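Local coordinates for putative sugar ABC transporter (Yersinia enterocolitica subsp. enterocolitica 8081, PDB 5ULB), which probably binds methylthioribose-like sugars in the periplasm and delivers them to an ABC importer, at residues 82-86 with 151-155; 122-128 with 158-163; 244-248 with 298-304; 254-260 with 289-295. All blocks are in the same frame, centred on the assembly; numbering follows the deposited sequence.

Contact 1 (82-86 with 151-155); sequences SQGRD and AGFPP
R85 lays its side chain over the phenyl ring of F153, a worked example of how two lobes of a sugar-binding protein can meet across a cleft with no direct hydrogen bond. The close-packed half is hydrocarbon on ring: R85 CD sits 4.0 Å from the F153 centroid, over the face. Beyond it CZ lies 5.0 Å from the same centroid, a cation-pi contact in which the guanidinium is turned 50° from the ring plane. The bend at chi3 (45°) turns NE off the ring toward the G152 carbonyl, leaving CD on the phenyl. Q83 arrives instead at the edge of the ring, its CB 4.0 Å from F153 CD2, while its NE2 makes a weak hydrogen bond to the sugar. The other half is wet. One water accepts from R85 NH1 at 2.8 Å and donates to D86 O, and a second links D86 N to G152 O, 2.8 Å from the water. R85 NE approaches G152 O as well, but at a poor angle. Since no direct hydrogen bond joins 82-86 to 151-155, the two are held by dispersion, cation-pi attraction and water, a chemistry consistent with lobes that must part to release ligand.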
loop_
_atom_site.group_PDB
_atom_site.type_symbol
_atom_site.label_atom_id
_atom_site.label_comp_id
_atom_site.label_asym_id
_atom_site.label_seq_id
_atom_site.Cartn_x
_atom_site.Cartn_y
_atom_site.Cartn_z
ATOM N N SER A 82 -6.643 6.363 -4.618
ATOM C CA SER A 82 -5.814 5.198 -4.378
ATOM C C SER A 82 -6.499 3.975 -4.965
ATOM O O SER A 82 -7.699 3.750 -4.706
ATOM C CB SER A 82 -5.580 5.080 -2.888
ATOM O OG SER A 82 -4.690 4.061 -2.491
ATOM N N GLN A 83 -5.763 3.180 -5.759
ATOM C CA GLN A 83 -6.258 1.993 -6.382
ATOM C C GLN A 83 -7.386 2.210 -7.381
ATOM O O GLN A 83 -8.176 1.311 -7.678
ATOM C CB GLN A 83 -6.634 0.858 -5.390
ATOM C CG GLN A 83 -5.401 0.187 -4.661
ATOM C CD GLN A 83 -4.905 0.917 -3.526
ATOM O OE1 GLN A 83 -5.653 1.695 -2.930
ATOM N NE2 GLN A 83 -3.638 0.747 -3.179
ATOM N N GLY A 84 -7.405 3.393 -8.013
ATOM C CA GLY A 84 -8.337 3.606 -9.158
ATOM C C GLY A 84 -7.951 2.737 -10.323
ATOM O O GLY A 84 -6.762 2.617 -10.647
ATOM N N ARG A 85 -8.941 2.108 -10.945
ATOM C CA ARG A 85 -8.691 1.134 -11.997
ATOM C C ARG A 85 -9.000 1.697 -13.383
ATOM O O ARG A 85 -9.696 2.715 -13.560
ATOM C CB ARG A 85 -9.475 -0.168 -11.730
ATOM C CG ARG A 85 -9.036 -0.872 -10.500
ATOM C CD ARG A 85 -9.802 -2.193 -10.214
ATOM N NE ARG A 85 -9.925 -2.981 -11.390
ATOM C CZ ARG A 85 -10.431 -4.133 -11.370
ATOM N NH1 ARG A 85 -10.502 -4.827 -12.520
ATOM N NH2 ARG A 85 -10.934 -4.517 -10.208
ATOM N N ASP A 86 -8.521 0.958 -14.356
ATOM C CA ASP A 86 -9.054 1.103 -15.706
ATOM C C ASP A 86 -10.463 0.528 -15.749
ATOM O O ASP A 86 -10.788 -0.376 -15.008
ATOM C CB ASP A 86 -8.152 0.247 -16.677
ATOM C CG ASP A 86 -6.865 0.996 -17.144
ATOM O OD1 ASP A 86 -6.972 2.206 -17.475
ATOM O OD2 ASP A 86 -5.847 0.290 -17.219
ATOM N N ALA A 151 -6.393 -9.987 -9.838
ATOM C CA ALA A 151 -6.175 -9.247 -11.087
ATOM C C ALA A 151 -6.728 -7.846 -11.033
ATOM O O ALA A 151 -7.644 -7.531 -10.300
ATOM C CB ALA A 151 -6.819 -9.987 -12.220
ATOM N N GLY A 152 -6.181 -7.001 -11.911
ATOM C CA GLY A 152 -6.832 -5.791 -12.302
ATOM C C GLY A 152 -6.460 -4.518 -11.633
ATOM O O GLY A 152 -7.062 -3.444 -12.017
ATOM N N PHE A 153 -5.690 -4.560 -10.579
ATOM C CA PHE A 153 -5.186 -3.422 -9.894
ATOM C C PHE A 153 -3.779 -3.126 -10.388
ATOM O O PHE A 153 -3.000 -4.071 -10.546
ATOM C CB PHE A 153 -5.176 -3.645 -8.397
ATOM C CG PHE A 153 -6.545 -3.716 -7.771
ATOM C CD1 PHE A 153 -7.237 -4.924 -7.734
ATOM C CD2 PHE A 153 -7.124 -2.653 -7.174
ATOM C CE1 PHE A 153 -8.513 -5.004 -7.189
ATOM C CE2 PHE A 153 -8.353 -2.695 -6.624
ATOM C CZ PHE A 153 -9.064 -3.824 -6.657
ATOM N N PRO A 154 -3.387 -1.861 -10.539
ATOM C CA PRO A 154 -2.039 -1.548 -11.038
ATOM C C PRO A 154 -0.861 -2.249 -10.301
ATOM O O PRO A 154 -0.011 -2.882 -10.993
ATOM C CB PRO A 154 -1.977 -0.056 -11.042
ATOM C CG PRO A 154 -3.413 0.334 -11.265
ATOM C CD PRO A 154 -4.246 -0.650 -10.532
ATOM N N PRO A 155 -0.842 -2.244 -8.990
ATOM C CA PRO A 155 0.263 -2.928 -8.328
ATOM C C PRO A 155 0.244 -4.413 -8.602
ATOM O O PRO A 155 1.332 -5.051 -8.674
ATOM C CB PRO A 155 0.011 -2.626 -6.855
ATOM C CG PRO A 155 -1.465 -2.245 -6.749
ATOM C CD PRO A 155 -1.656 -1.515 -7.984
HETATM O O HOH W 1 -9.332 -3.122 -14.399
HETATM O O HOH W 2 -6.571 -1.150 -13.541
#

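Contact 2 (122-128 with 158-163); sequences QDDASLT and RRQAAY
D124 OD1 is gripped side-on by two nitrogens of R159, NE and NH2, each at 2.9 Å. The other carboxylate oxygen repeats the pattern: D124 OD2 takes R158 NE at 2.6 Å, on its anti side, and R158 NH2 almost along the C-O axis. One aspartate thus holds two consecutive arginines, one per oxygen, and the turn of each guanidinium differs. That of R158 is nearly coplanar with the carboxylate, whereas that of R159 is rotated 54° from it. The R159 chain runs extended from CG to NE (chi3 -168°), which carries its far end past D124 and into the pocket, where NH1 bonds O3 of the sugar. Q122 NE2 bonds O2 beside it. D124 is therefore a second-shell residue that orients a first-shell one, and the doubled charge pairing probably favours its ionised form. Farther along, the helices pack on small groups. T128 OG1 rests 3.4 Å from R159 CA while bonding D124 O within its own helix, T128 CG2 lies 3.7 Å from A162 CB, and A125 CB meets the same methyl at 4.2 Å. Helix 124-128, begun by an N-cap from D123 to S126 N, passes 158-163 at an interaxial distance of 8.2 Å and a signed angle of -52°. Around the pair, R158 has a second salt bridge to D107, Y163 packs against strand 143-148, and L127 and R159 both rest on I237 of strand 233-237.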
loop_
_atom_site.group_PDB
_atom_site.type_symbol
_atom_site.label_atom_id
_atom_site.label_comp_id
_atom_site.label_asym_id
_atom_site.label_seq_id
_atom_site.Cartn_x
_atom_site.Cartn_y
_atom_site.Cartn_z
ATOM N N GLN A 122 4.623 2.207 -5.450
ATOM C CA GLN A 122 5.789 1.539 -4.913
ATOM C C GLN A 122 6.560 0.948 -6.071
ATOM O O GLN A 122 6.111 0.901 -7.190
ATOM C CB GLN A 122 5.360 0.446 -3.887
ATOM C CG GLN A 122 4.544 1.005 -2.704
ATOM C CD GLN A 122 3.727 0.015 -1.957
ATOM O OE1 GLN A 122 3.980 -0.220 -0.721
ATOM N NE2 GLN A 122 2.803 -0.591 -2.609
ATOM N N ASP A 123 7.784 0.473 -5.782
ATOM C CA ASP A 123 8.588 -0.247 -6.799
ATOM C C ASP A 123 8.151 -1.671 -6.780
ATOM O O ASP A 123 8.724 -2.523 -6.095
ATOM C CB ASP A 123 10.096 -0.090 -6.432
ATOM C CG ASP A 123 10.993 -0.720 -7.470
ATOM O OD1 ASP A 123 10.509 -1.466 -8.368
ATOM O OD2 ASP A 123 12.211 -0.436 -7.395
ATOM N N ASP A 124 7.057 -1.941 -7.490
ATOM C CA ASP A 124 6.435 -3.270 -7.449
ATOM C C ASP A 124 7.360 -4.366 -7.942
ATOM O O ASP A 124 7.287 -5.491 -7.426
ATOM C CB ASP A 124 5.105 -3.204 -8.210
ATOM C CG ASP A 124 4.072 -2.419 -7.467
ATOM O OD1 ASP A 124 3.821 -2.725 -6.294
ATOM O OD2 ASP A 124 3.557 -1.438 -8.084
ATOM N N ALA A 125 8.188 -4.076 -8.932
ATOM C CA ALA A 125 9.190 -5.106 -9.381
ATOM C C ALA A 125 10.150 -5.449 -8.250
ATOM O O ALA A 125 10.411 -6.604 -8.037
ATOM C CB ALA A 125 9.946 -4.595 -10.618
ATOM N N SER A 126 10.641 -4.444 -7.554
ATOM C CA SER A 126 11.548 -4.706 -6.393
ATOM C C SER A 126 10.799 -5.424 -5.220
ATOM O O SER A 126 11.356 -6.345 -4.617
ATOM C CB SER A 126 12.148 -3.417 -5.921
ATOM O OG SER A 126 13.034 -3.694 -4.852
ATOM N N LEU A 127 9.584 -5.012 -4.942
ATOM C CA LEU A 127 8.790 -5.719 -3.898
ATOM C C LEU A 127 8.746 -7.195 -4.235
ATOM O O LEU A 127 8.832 -8.061 -3.320
ATOM C CB LEU A 127 7.370 -5.167 -3.780
ATOM C CG LEU A 127 7.230 -3.771 -3.245
ATOM C CD1 LEU A 127 5.782 -3.284 -3.350
ATOM C CD2 LEU A 127 7.705 -3.620 -1.825
ATOM N N THR A 128 8.504 -7.548 -5.500
ATOM C CA THR A 128 8.457 -8.913 -5.951
ATOM C C THR A 128 9.824 -9.590 -5.886
ATOM O O THR A 128 9.929 -10.721 -5.444
ATOM C CB THR A 128 7.852 -8.972 -7.368
ATOM O OG1 THR A 128 6.555 -8.396 -7.372
ATOM C CG2 THR A 128 7.817 -10.317 -7.940
ATOM N N ARG A 158 1.743 -5.171 -12.042
ATOM C CA ARG A 158 3.203 -5.061 -12.051
ATOM C C ARG A 158 3.885 -6.168 -11.272
ATOM O O ARG A 158 4.937 -6.679 -11.681
ATOM C CB ARG A 158 3.585 -3.726 -11.496
ATOM C CG ARG A 158 3.226 -2.481 -12.409
ATOM C CD ARG A 158 3.761 -1.210 -11.753
ATOM N NE ARG A 158 3.163 -0.786 -10.584
ATOM C CZ ARG A 158 2.087 0.087 -10.449
ATOM N NH1 ARG A 158 1.546 0.666 -11.581
ATOM N NH2 ARG A 158 1.486 0.347 -9.100
ATOM N N ARG A 159 3.315 -6.571 -10.146
ATOM C CA ARG A 159 3.877 -7.720 -9.378
ATOM C C ARG A 159 3.791 -8.987 -10.186
ATOM O O ARG A 159 4.751 -9.781 -10.202
ATOM C CB ARG A 159 3.169 -7.858 -8.067
ATOM C CG ARG A 159 3.459 -6.683 -7.142
ATOM C CD ARG A 159 2.568 -6.500 -5.938
ATOM N NE ARG A 159 2.776 -5.233 -5.319
ATOM C CZ ARG A 159 2.057 -4.728 -4.338
ATOM N NH1 ARG A 159 1.188 -5.474 -3.648
ATOM N NH2 ARG A 159 2.186 -3.469 -4.017
ATOM N N GLN A 160 2.679 -9.221 -10.883
ATOM C CA GLN A 160 2.535 -10.429 -11.680
ATOM C C GLN A 160 3.591 -10.437 -12.821
ATOM O O GLN A 160 4.152 -11.502 -13.075
ATOM C CB GLN A 160 1.115 -10.448 -12.331
ATOM C CG GLN A 160 0.832 -11.615 -13.266
ATOM C CD GLN A 160 0.839 -12.952 -12.546
ATOM O OE1 GLN A 160 0.661 -13.050 -11.318
ATOM N NE2 GLN A 160 0.869 -14.005 -13.335
ATOM N N ALA A 161 3.860 -9.318 -13.446
ATOM C CA ALA A 161 4.867 -9.288 -14.554
ATOM C C ALA A 161 6.256 -9.656 -13.981
ATOM O O ALA A 161 6.989 -10.444 -14.598
ATOM C CB ALA A 161 4.898 -7.961 -15.261
ATOM N N ALA A 162 6.573 -9.053 -12.834
ATOM C CA ALA A 162 7.878 -9.350 -12.242
ATOM C C ALA A 162 7.982 -10.815 -11.820
ATOM O O ALA A 162 9.055 -11.475 -11.942
ATOM C CB ALA A 162 8.160 -8.411 -11.085
ATOM N N TYR A 163 6.916 -11.361 -11.248
ATOM C CA TYR A 163 6.809 -12.751 -10.891
ATOM C C TYR A 163 6.983 -13.650 -12.096
ATOM O O TYR A 163 7.741 -14.670 -12.024
ATOM C CB TYR A 163 5.482 -12.954 -10.189
ATOM C CG TYR A 163 4.989 -14.400 -10.038
ATOM C CD1 TYR A 163 5.461 -15.254 -9.014
ATOM C CD2 TYR A 163 4.028 -14.876 -10.893
ATOM C CE1 TYR A 163 4.891 -16.516 -8.889
ATOM C CE2 TYR A 163 3.505 -16.170 -10.758
ATOM C CZ TYR A 163 3.970 -16.948 -9.707
ATOM O OH TYR A 163 3.448 -18.197 -9.511
#

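Contact 3 (244-248 with 298-304); sequences LQLMR and LVSQPGP
R248 runs out straight through chi2 (176°) and then bends at chi3 (52°), which swings its guanidinium from the helix of 244-248 into the loop of 298-304. There NH1 serves two carbonyls. It donates to L298 O at 2.8 Å, that oxygen lying in the guanidinium plane, and to Q301 O at 2.9 Å, which it meets from above the carbonyl plane. L298 O also accepts from Q301 N, and the two donors come from opposite faces of its carbonyl. G303 O stands over the centre of the guanidinium, 3.4 Å from R248 CZ. At NH2 a water bridges on to Q301 O. In this bilobal periplasmic binding fold the contact joins the helix that follows strand 233-237 to the short helix and loop that leave strand 285-294, on the outer side of one lobe. Beneath the polar layer L298 lies against two apolar neighbours, L244 and M247. L244 CD2 touches L298 CG at 3.8 Å; the terminal methyl CE of selenomethionine M247 meets the same leucine in one of two alternative conformers, so its position is less certain. I293 of strand 285-294 touches M247 and L298 as well. V299 CG2 lies 3.7 Å from M247 O. Nearer the solvent, Q245, bent at chi2, brings OE1 to 3.3 Å from P304 CB.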
loop_
_atom_site.group_PDB
_atom_site.type_symbol
_atom_site.label_atom_id
_atom_site.label_comp_id
_atom_site.label_asym_id
_atom_site.label_seq_id
_atom_site.Cartn_x
_atom_site.Cartn_y
_atom_site.Cartn_z
ATOM N N LEU A 244 3.644 -8.203 12.131
ATOM C CA LEU A 244 4.780 -8.279 13.068
ATOM C C LEU A 244 4.493 -9.242 14.200
ATOM O O LEU A 244 5.394 -9.999 14.630
ATOM C CB LEU A 244 5.110 -6.903 13.554
ATOM C CG LEU A 244 5.542 -5.917 12.448
ATOM C CD1 LEU A 244 5.572 -4.522 12.965
ATOM C CD2 LEU A 244 6.945 -6.298 11.855
ATOM N N GLN A 245 3.309 -9.201 14.779
ATOM C CA GLN A 245 2.924 -10.204 15.806
ATOM C C GLN A 245 2.938 -11.636 15.244
ATOM O O GLN A 245 3.412 -12.539 15.907
ATOM C CB GLN A 245 1.541 -9.855 16.389
ATOM C CG GLN A 245 1.448 -8.585 17.244
ATOM C CD GLN A 245 2.175 -8.718 18.600
ATOM O OE1 GLN A 245 3.427 -8.623 18.675
ATOM N NE2 GLN A 245 1.424 -9.057 19.679
ATOM N N LEU A 246 2.404 -11.789 14.054
ATOM C CA LEU A 246 2.371 -13.159 13.477
ATOM C C LEU A 246 3.789 -13.686 13.218
ATOM O O LEU A 246 3.988 -14.859 13.416
ATOM C CB LEU A 246 1.519 -13.226 12.254
ATOM C CG LEU A 246 0.034 -12.817 12.474
ATOM C CD1 LEU A 246 -0.695 -12.812 11.143
ATOM C CD2 LEU A 246 -0.669 -13.585 13.504
HETATM N N MSE A 247 4.722 -12.857 12.771
HETATM C CA MSE A 247 6.100 -13.329 12.586
HETATM C C MSE A 247 6.726 -13.786 13.901
HETATM O O MSE A 247 7.535 -14.671 13.852
HETATM C CB MSE A 247 6.881 -12.216 11.778
HETATM C CG MSE A 247 6.398 -11.879 10.311
HETATM SE SE MSE A 247 7.049 -10.238 9.358
HETATM C CE MSE A 247 8.739 -9.738 10.367
ATOM N N ARG A 248 6.235 -13.281 15.044
ATOM C CA ARG A 248 6.755 -13.634 16.437
ATOM C C ARG A 248 6.019 -14.820 17.114
ATOM O O ARG A 248 6.512 -15.257 18.125
ATOM C CB ARG A 248 6.653 -12.339 17.323
ATOM C CG ARG A 248 7.726 -11.363 16.998
ATOM C CD ARG A 248 7.639 -10.041 17.743
ATOM N NE ARG A 248 7.536 -10.272 19.193
ATOM C CZ ARG A 248 8.533 -10.438 20.048
ATOM N NH1 ARG A 248 9.795 -10.479 19.581
ATOM N NH2 ARG A 248 8.244 -10.682 21.380
ATOM N N LEU A 298 12.572 -9.682 13.990
ATOM C CA LEU A 298 11.466 -9.548 14.883
ATOM C C LEU A 298 11.501 -10.509 16.042
ATOM O O LEU A 298 11.234 -10.118 17.197
ATOM C CB LEU A 298 10.141 -9.584 14.104
ATOM C CG LEU A 298 9.566 -8.278 13.683
ATOM C CD1 LEU A 298 9.208 -7.349 14.881
ATOM C CD2 LEU A 298 10.541 -7.633 12.805
ATOM N N VAL A 299 11.849 -11.758 15.776
ATOM C CA VAL A 299 11.936 -12.784 16.844
ATOM C C VAL A 299 12.958 -12.417 17.901
ATOM O O VAL A 299 12.767 -12.702 19.113
ATOM C CB VAL A 299 12.217 -14.173 16.241
ATOM C CG1 VAL A 299 12.526 -15.301 17.282
ATOM C CG2 VAL A 299 10.922 -14.557 15.439
ATOM N N SER A 300 14.033 -11.693 17.465
ATOM C CA SER A 300 15.111 -11.201 18.384
ATOM C C SER A 300 14.724 -10.076 19.362
ATOM O O SER A 300 15.441 -9.798 20.302
ATOM C CB SER A 300 16.284 -10.651 17.608
ATOM O OG SER A 300 16.936 -11.653 16.882
ATOM N N GLN A 301 13.564 -9.449 19.137
ATOM C CA GLN A 301 13.213 -8.314 19.996
ATOM C C GLN A 301 12.687 -8.860 21.313
ATOM O O GLN A 301 12.100 -9.937 21.328
ATOM C CB GLN A 301 12.142 -7.486 19.268
ATOM C CG GLN A 301 12.618 -6.943 17.908
ATOM C CD GLN A 301 13.947 -6.233 17.968
ATOM O OE1 GLN A 301 14.107 -5.365 18.824
ATOM N NE2 GLN A 301 14.922 -6.679 17.135
ATOM N N PRO A 302 12.755 -8.074 22.359
ATOM C CA PRO A 302 12.277 -8.521 23.689
ATOM C C PRO A 302 10.764 -8.451 23.942
ATOM O O PRO A 302 10.242 -8.900 24.964
ATOM C CB PRO A 302 13.018 -7.559 24.603
ATOM C CG PRO A 302 13.162 -6.256 23.844
ATOM C CD PRO A 302 13.385 -6.715 22.388
ATOM N N GLY A 303 10.041 -7.815 23.064
ATOM C CA GLY A 303 8.599 -7.858 23.157
ATOM C C GLY A 303 8.032 -7.384 21.842
ATOM O O GLY A 303 8.780 -7.151 20.834
ATOM N N PRO A 304 6.699 -7.187 21.824
ATOM C CA PRO A 304 6.054 -6.848 20.599
ATOM C C PRO A 304 6.650 -5.550 19.999
ATOM O O PRO A 304 7.018 -4.624 20.722
ATOM C CB PRO A 304 4.536 -6.618 21.010
ATOM C CG PRO A 304 4.410 -7.442 22.196
ATOM C CD PRO A 304 5.740 -7.400 22.913
HETATM O O HOH W 3 10.512 -11.993 22.916
#

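Contact 4 (254-260 with 289-295); sequences WKVSVAV and RAASIPQ
S257 pairs with I293 in an antiparallel beta ladder, where strand 254-259 meets 285-294 in the only antiparallel step between neighbouring strands of the sheet. The backbone bonds come first. S257 and I293 form a hydrogen-bonded pair, with I293 N to S257 O at 2.8 Å and S257 N to I293 O at 3.1 Å. A259 and A291 form the next such pair, and Q295 N extends the ladder to K255 O at the far end. Between them V256 faces P294 and V258 faces S292 as non-hydrogen-bonded pairs, where V256 CA and V258 CA make CH...O contacts to I293 O and A291 O.

Side-chain contacts lie on both faces of the ladder. V256 sets CG2 anti to its backbone N, which leaves that methyl 3.4 Å from I293 O. V258 turns both methyls toward S292 OG. V260 CG2 reaches A290 CB at 3.8 Å, and L127 of helix 124-138 packs on V258 and A290. On the face opposite V258, I293 touches M247 of helix 241-248.

Among the polar side chains, Q295 extends fully (chi1 177°), sending its amide along W254 O, and NE2 finds its partners in M247 O and S252 O. W254 NE1 donates to S257 OG at 3.0 Å, an intrastrand bond tilted from the indole plane. The sheet continues into strand 233-237, which runs parallel to 254-259. Near the end toward the sugar cleft, one water donates to A259 O and also to R289 O, at 2.6 Å from the latter.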
loop_
_atom_site.group_PDB
_atom_site.type_symbol
_atom_site.label_atom_id
_atom_site.label_comp_id
_atom_site.label_asym_id
_atom_site.label_seq_id
_atom_site.Cartn_x
_atom_site.Cartn_y
_atom_site.Cartn_z
ATOM N N TRP A 254 5.948 -17.264 8.851
ATOM C CA TRP A 254 5.983 -15.979 8.115
ATOM C C TRP A 254 7.436 -15.467 8.072
ATOM O O TRP A 254 7.912 -14.866 9.018
ATOM C CB TRP A 254 5.055 -14.961 8.805
ATOM C CG TRP A 254 4.798 -13.696 8.003
ATOM C CD1 TRP A 254 5.682 -12.926 7.258
ATOM C CD2 TRP A 254 3.548 -13.046 7.794
ATOM N NE1 TRP A 254 5.049 -11.892 6.693
ATOM C CE2 TRP A 254 3.743 -11.928 6.990
ATOM C CE3 TRP A 254 2.233 -13.301 8.266
ATOM C CZ2 TRP A 254 2.702 -11.075 6.609
ATOM C CZ3 TRP A 254 1.219 -12.505 7.849
ATOM C CH2 TRP A 254 1.473 -11.421 7.061
ATOM N N LYS A 255 8.126 -15.746 6.966
ATOM C CA LYS A 255 9.562 -15.560 6.871
ATOM C C LYS A 255 10.027 -14.146 6.527
ATOM O O LYS A 255 11.093 -13.746 7.003
ATOM C CB LYS A 255 10.137 -16.516 5.813
ATOM C CG LYS A 255 9.977 -17.913 6.013
ATOM C CD LYS A 255 10.200 -18.337 7.422
ATOM C CE LYS A 255 11.581 -18.603 7.561
ATOM N NZ LYS A 255 11.581 -20.136 7.680
ATOM N N VAL A 256 9.252 -13.426 5.736
ATOM C CA VAL A 256 9.703 -12.113 5.273
ATOM C C VAL A 256 8.483 -11.313 4.890
ATOM O O VAL A 256 7.508 -11.854 4.361
ATOM C CB VAL A 256 10.659 -12.170 4.176
ATOM C CG1 VAL A 256 10.099 -12.621 2.838
ATOM C CG2 VAL A 256 11.410 -10.859 3.887
ATOM N N SER A 257 8.604 -9.987 5.095
ATOM C CA SER A 257 7.681 -9.010 4.532
ATOM C C SER A 257 8.582 -7.972 3.852
ATOM O O SER A 257 9.507 -7.440 4.489
ATOM C CB SER A 257 6.847 -8.273 5.558
ATOM O OG SER A 257 5.687 -9.053 5.931
ATOM N N VAL A 258 8.250 -7.589 2.636
ATOM C CA VAL A 258 8.940 -6.536 1.906
ATOM C C VAL A 258 7.911 -5.387 1.776
ATOM O O VAL A 258 6.831 -5.669 1.236
ATOM C CB VAL A 258 9.463 -7.026 0.553
ATOM C CG1 VAL A 258 10.241 -5.905 -0.090
ATOM C CG2 VAL A 258 10.353 -8.235 0.740
ATOM N N ALA A 259 8.277 -4.214 2.290
ATOM C CA ALA A 259 7.177 -3.238 2.510
ATOM C C ALA A 259 7.644 -1.801 2.555
ATOM O O ALA A 259 8.795 -1.520 2.851
ATOM C CB ALA A 259 6.504 -3.575 3.839
ATOM N N VAL A 260 6.683 -0.939 2.258
ATOM C CA VAL A 260 6.738 0.491 2.496
ATOM C C VAL A 260 5.745 0.796 3.600
ATOM O O VAL A 260 4.632 0.207 3.614
ATOM C CB VAL A 260 6.394 1.306 1.197
ATOM C CG1 VAL A 260 6.429 2.781 1.428
ATOM C CG2 VAL A 260 7.299 0.906 0.021
ATOM N N ARG A 289 10.337 3.653 -1.902
ATOM C CA ARG A 289 11.317 2.531 -1.710
ATOM C C ARG A 289 10.948 1.676 -0.520
ATOM O O ARG A 289 10.630 2.218 0.581
ATOM C CB ARG A 289 12.759 3.136 -1.504
ATOM C CG ARG A 289 13.265 3.827 -2.736
ATOM C CD ARG A 289 14.766 4.081 -2.763
ATOM N NE ARG A 289 14.931 5.216 -3.703
ATOM C CZ ARG A 289 14.951 6.440 -3.270
ATOM N NH1 ARG A 289 14.910 6.565 -1.971
ATOM N NH2 ARG A 289 15.063 7.457 -4.063
ATOM N N ALA A 290 11.145 0.388 -0.674
ATOM C CA ALA A 290 10.749 -0.561 0.423
ATOM C C ALA A 290 11.937 -1.087 1.135
ATOM O O ALA A 290 13.110 -0.936 0.686
ATOM C CB ALA A 290 10.001 -1.717 -0.103
ATOM N N ALA A 291 11.713 -1.676 2.297
ATOM C CA ALA A 291 12.657 -2.389 3.080
ATOM C C ALA A 291 12.226 -3.837 3.198
ATOM O O ALA A 291 11.037 -4.143 3.206
ATOM C CB ALA A 291 12.787 -1.779 4.491
ATOM N N SER A 292 13.215 -4.726 3.304
ATOM C CA SER A 292 12.939 -6.120 3.465
ATOM C C SER A 292 13.102 -6.458 4.969
ATOM O O SER A 292 14.201 -6.298 5.518
ATOM C CB SER A 292 13.892 -6.969 2.649
ATOM O OG SER A 292 13.752 -6.563 1.258
ATOM N N ILE A 293 12.031 -7.004 5.534
ATOM C CA ILE A 293 11.927 -7.205 6.964
ATOM C C ILE A 293 11.958 -8.715 7.236
ATOM O O ILE A 293 11.006 -9.409 6.962
ATOM C CB ILE A 293 10.619 -6.612 7.557
ATOM C CG1 ILE A 293 10.454 -5.161 7.168
ATOM C CG2 ILE A 293 10.528 -6.809 9.093
ATOM C CD1 ILE A 293 9.081 -4.587 7.386
ATOM N N PRO A 294 13.052 -9.228 7.735
ATOM C CA PRO A 294 13.176 -10.724 8.017
ATOM C C PRO A 294 12.587 -11.105 9.379
ATOM O O PRO A 294 12.753 -10.396 10.348
ATOM C CB PRO A 294 14.675 -11.015 7.980
ATOM C CG PRO A 294 15.269 -9.688 8.428
ATOM C CD PRO A 294 14.352 -8.551 8.029
ATOM N N GLN A 295 11.961 -12.259 9.418
ATOM C CA GLN A 295 11.383 -12.787 10.644
ATOM C C GLN A 295 12.366 -12.823 11.784
ATOM O O GLN A 295 12.039 -12.490 12.917
ATOM C CB GLN A 295 10.871 -14.187 10.377
ATOM C CG GLN A 295 10.297 -14.926 11.552
ATOM C CD GLN A 295 9.730 -16.251 11.210
ATOM O OE1 GLN A 295 10.339 -17.006 10.440
ATOM N NE2 GLN A 295 8.545 -16.596 11.791
HETATM O O HOH W 4 10.542 1.178 3.013
#

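How the contacts relate
From the N terminus, contact 1 opens after strand 78-82 and closes at the start of helix 154-169. Contact 2 opens inside that loop, at 122-128, and closes later on the same helix, so the two cross along the chain, and they touch at P155 and D124. Both lie at the sugar pocket, where contact 1 spans the cleft and contact 2 joins two helices of one lobe. Farther on, contact 3 opens at 244-248 and closes at 298-304, with contact 4 nested inside it: strand 254-259 follows the helix of 244-248, and strand 285-294 leads into 298-304. Contact 4 also touches contact 2, where V260 meets Q122 and A290 meets L127.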